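Local coordinates for protein type III restriction-modification enzyme EcoP15I Mod subunit (Escherichia coli, PDB 4ZCF) that methylates one adenine of the asymmetric DNA site 5'-CAGCAG-3' as the modification subunit, and joins the Res subunit for DNA restriction, at residues A[206-211]-A[245-250]. Numbering follows the deposited sequence.
Sequences QLKLVC and IVYTKN
Ile245 reaches from strand 241-248 to helix 204-215 with both branches. Its CD1 lies 3.8 Å from Leu207 CD2 and also meets Cys211 SG; CG2, on the other branch, runs alongside the Lys208 chain, 3.9 Å from Lys208 CG. Val246 turns the opposite way, and its neighbour Tyr247 points back at the helix, CG anti to its own carbonyl carbon (chi1 -80°). Cys211 CB sits over one face of that ring, 3.7 Å from the Tyr247 centroid in a CH-pi contact, displaced toward the CZ rim; SG follows over the same face. Lys208 folds past the ring edge, bent at chi2, chi3 and chi4, which brings NZ to Tyr247 OH in a weak 3.3 Å hydrogen bond. The stronger partner of this hydroxyl is Asp212 OD1, on the residue after Cys211. A phenylalanine here lacks that hydroxyl and would probably leave Asp212 OD1 without its buried hydrogen-bond mate and Lys208 NZ less fixed at the ring edge. The axes of helix 206-211 and strand 245-248 run almost parallel, 3° apart, on the Rossmann-like methyltransferase sheet. In this largely apolar interface the buried phenol is satisfied chiefly by Asp212, and the nearby Lys208 ammonium would probably help balance the carboxylate's charge.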
loop_
_atom_site.group_PDB
_atom_site.type_symbol
_atom_site.label_atom_id
_atom_site.label_comp_id
_atom_site.label_asym_id
_atom_site.label_seq_id
_atom_site.Cartn_x
_atom_site.Cartn_y
_atom_site.Cartn_z
ATOM N N GLN A 206 -14.597 4.854 1.372
ATOM C CA GLN A 206 -14.351 5.250 -0.035
ATOM C C GLN A 206 -12.893 5.538 -0.336
ATOM O O GLN A 206 -12.417 5.154 -1.404
ATOM C CB GLN A 206 -15.203 6.453 -0.432
ATOM C CG GLN A 206 -16.690 6.116 -0.606
ATOM C CD GLN A 206 -17.496 5.993 0.678
ATOM O OE1 GLN A 206 -17.043 6.262 1.813
ATOM N NE2 GLN A 206 -18.735 5.602 0.504
ATOM N N LEU A 207 -12.168 6.192 0.596
ATOM C CA LEU A 207 -10.737 6.473 0.434
ATOM C C LEU A 207 -9.935 5.205 0.592
ATOM O O LEU A 207 -9.000 4.978 -0.169
ATOM C CB LEU A 207 -10.281 7.489 1.480
ATOM C CG LEU A 207 -8.776 7.734 1.654
ATOM C CD1 LEU A 207 -8.129 8.423 0.393
ATOM C CD2 LEU A 207 -8.531 8.484 2.941
ATOM N N LYS A 208 -10.275 4.401 1.592
ATOM C CA LYS A 208 -9.612 3.147 1.901
ATOM C C LYS A 208 -9.713 2.218 0.713
ATOM O O LYS A 208 -8.715 1.576 0.368
ATOM C CB LYS A 208 -10.222 2.494 3.161
ATOM C CG LYS A 208 -9.453 2.767 4.443
ATOM C CD LYS A 208 -8.093 2.020 4.522
ATOM C CE LYS A 208 -8.191 0.577 4.956
ATOM N NZ LYS A 208 -8.549 -0.321 3.823
ATOM N N LEU A 209 -10.900 2.191 0.055
ATOM C CA LEU A 209 -11.122 1.401 -1.162
ATOM C C LEU A 209 -10.357 1.928 -2.383
ATOM O O LEU A 209 -9.807 1.112 -3.132
ATOM C CB LEU A 209 -12.618 1.134 -1.451
ATOM C CG LEU A 209 -13.350 0.194 -0.433
ATOM C CD1 LEU A 209 -14.703 -0.194 -0.936
ATOM C CD2 LEU A 209 -12.565 -1.078 -0.159
ATOM N N VAL A 210 -10.228 3.273 -2.541
ATOM C CA VAL A 210 -9.422 3.867 -3.633
ATOM C C VAL A 210 -7.921 3.679 -3.400
ATOM O O VAL A 210 -7.167 3.572 -4.365
ATOM C CB VAL A 210 -9.829 5.313 -4.017
ATOM C CG1 VAL A 210 -9.176 6.347 -3.127
ATOM C CG2 VAL A 210 -9.521 5.604 -5.475
ATOM N N CYS A 211 -7.490 3.598 -2.124
ATOM C CA CYS A 211 -6.089 3.365 -1.760
ATOM C C CYS A 211 -5.705 1.949 -2.052
ATOM O O CYS A 211 -4.550 1.670 -2.392
ATOM C CB CYS A 211 -5.840 3.710 -0.301
ATOM S SG CYS A 211 -5.585 5.464 0.001
ATOM N N ILE A 245 -5.271 6.792 7.834
ATOM C CA ILE A 245 -5.014 5.596 7.033
ATOM C C ILE A 245 -3.525 5.616 6.617
ATOM O O ILE A 245 -2.993 6.674 6.325
ATOM C CB ILE A 245 -6.005 5.348 5.855
ATOM C CG1 ILE A 245 -5.621 6.092 4.601
ATOM C CG2 ILE A 245 -7.481 5.584 6.227
ATOM C CD1 ILE A 245 -6.211 5.456 3.386
ATOM N N VAL A 246 -2.838 4.470 6.688
ATOM C CA VAL A 246 -1.399 4.378 6.394
ATOM C C VAL A 246 -1.164 3.304 5.320
ATOM O O VAL A 246 -1.737 2.217 5.401
ATOM C CB VAL A 246 -0.578 4.107 7.696
ATOM C CG1 VAL A 246 0.917 4.173 7.448
ATOM C CG2 VAL A 246 -0.968 5.060 8.817
ATOM N N TYR A 247 -0.386 3.631 4.289
ATOM C CA TYR A 247 -0.035 2.703 3.208
ATOM C C TYR A 247 1.452 2.853 2.928
ATOM O O TYR A 247 2.063 3.840 3.305
ATOM C CB TYR A 247 -0.858 2.959 1.913
ATOM C CG TYR A 247 -2.262 2.380 1.901
ATOM C CD1 TYR A 247 -3.281 2.947 2.663
ATOM C CD2 TYR A 247 -2.578 1.275 1.113
ATOM C CE1 TYR A 247 -4.559 2.400 2.685
ATOM C CE2 TYR A 247 -3.857 0.717 1.130
ATOM C CZ TYR A 247 -4.849 1.298 1.902
ATOM O OH TYR A 247 -6.130 0.810 1.886
ATOM N N THR A 248 2.029 1.848 2.301
ATOM C CA THR A 248 3.433 1.795 1.923
ATOM C C THR A 248 3.513 1.670 0.403
ATOM O O THR A 248 2.508 1.321 -0.221
ATOM C CB THR A 248 4.149 0.682 2.712
ATOM O OG1 THR A 248 5.539 0.687 2.410
ATOM C CG2 THR A 248 3.560 -0.686 2.482
ATOM N N LYS A 249 4.670 2.019 -0.205
ATOM C CA LYS A 249 4.826 1.865 -1.654
ATOM C C LYS A 249 5.043 0.381 -1.953
ATOM O O LYS A 249 4.373 -0.189 -2.808
ATOM C CB LYS A 249 5.989 2.705 -2.187
ATOM C CG LYS A 249 5.645 3.359 -3.509
ATOM C CD LYS A 249 6.089 2.564 -4.723
ATOM C CE LYS A 249 6.027 3.403 -5.979
ATOM N NZ LYS A 249 7.046 4.509 -5.983
ATOM N N ASN A 250 5.931 -0.245 -1.178
ATOM C CA ASN A 250 6.237 -1.661 -1.263
ATOM C C ASN A 250 6.364 -2.230 0.137
ATOM O O ASN A 250 7.381 -1.985 0.799
ATOM C CB ASN A 250 7.545 -1.888 -2.037
ATOM C CG ASN A 250 7.810 -3.311 -2.420
ATOM O OD1 ASN A 250 7.155 -4.251 -1.964
ATOM N ND2 ASN A 250 8.807 -3.498 -3.259
#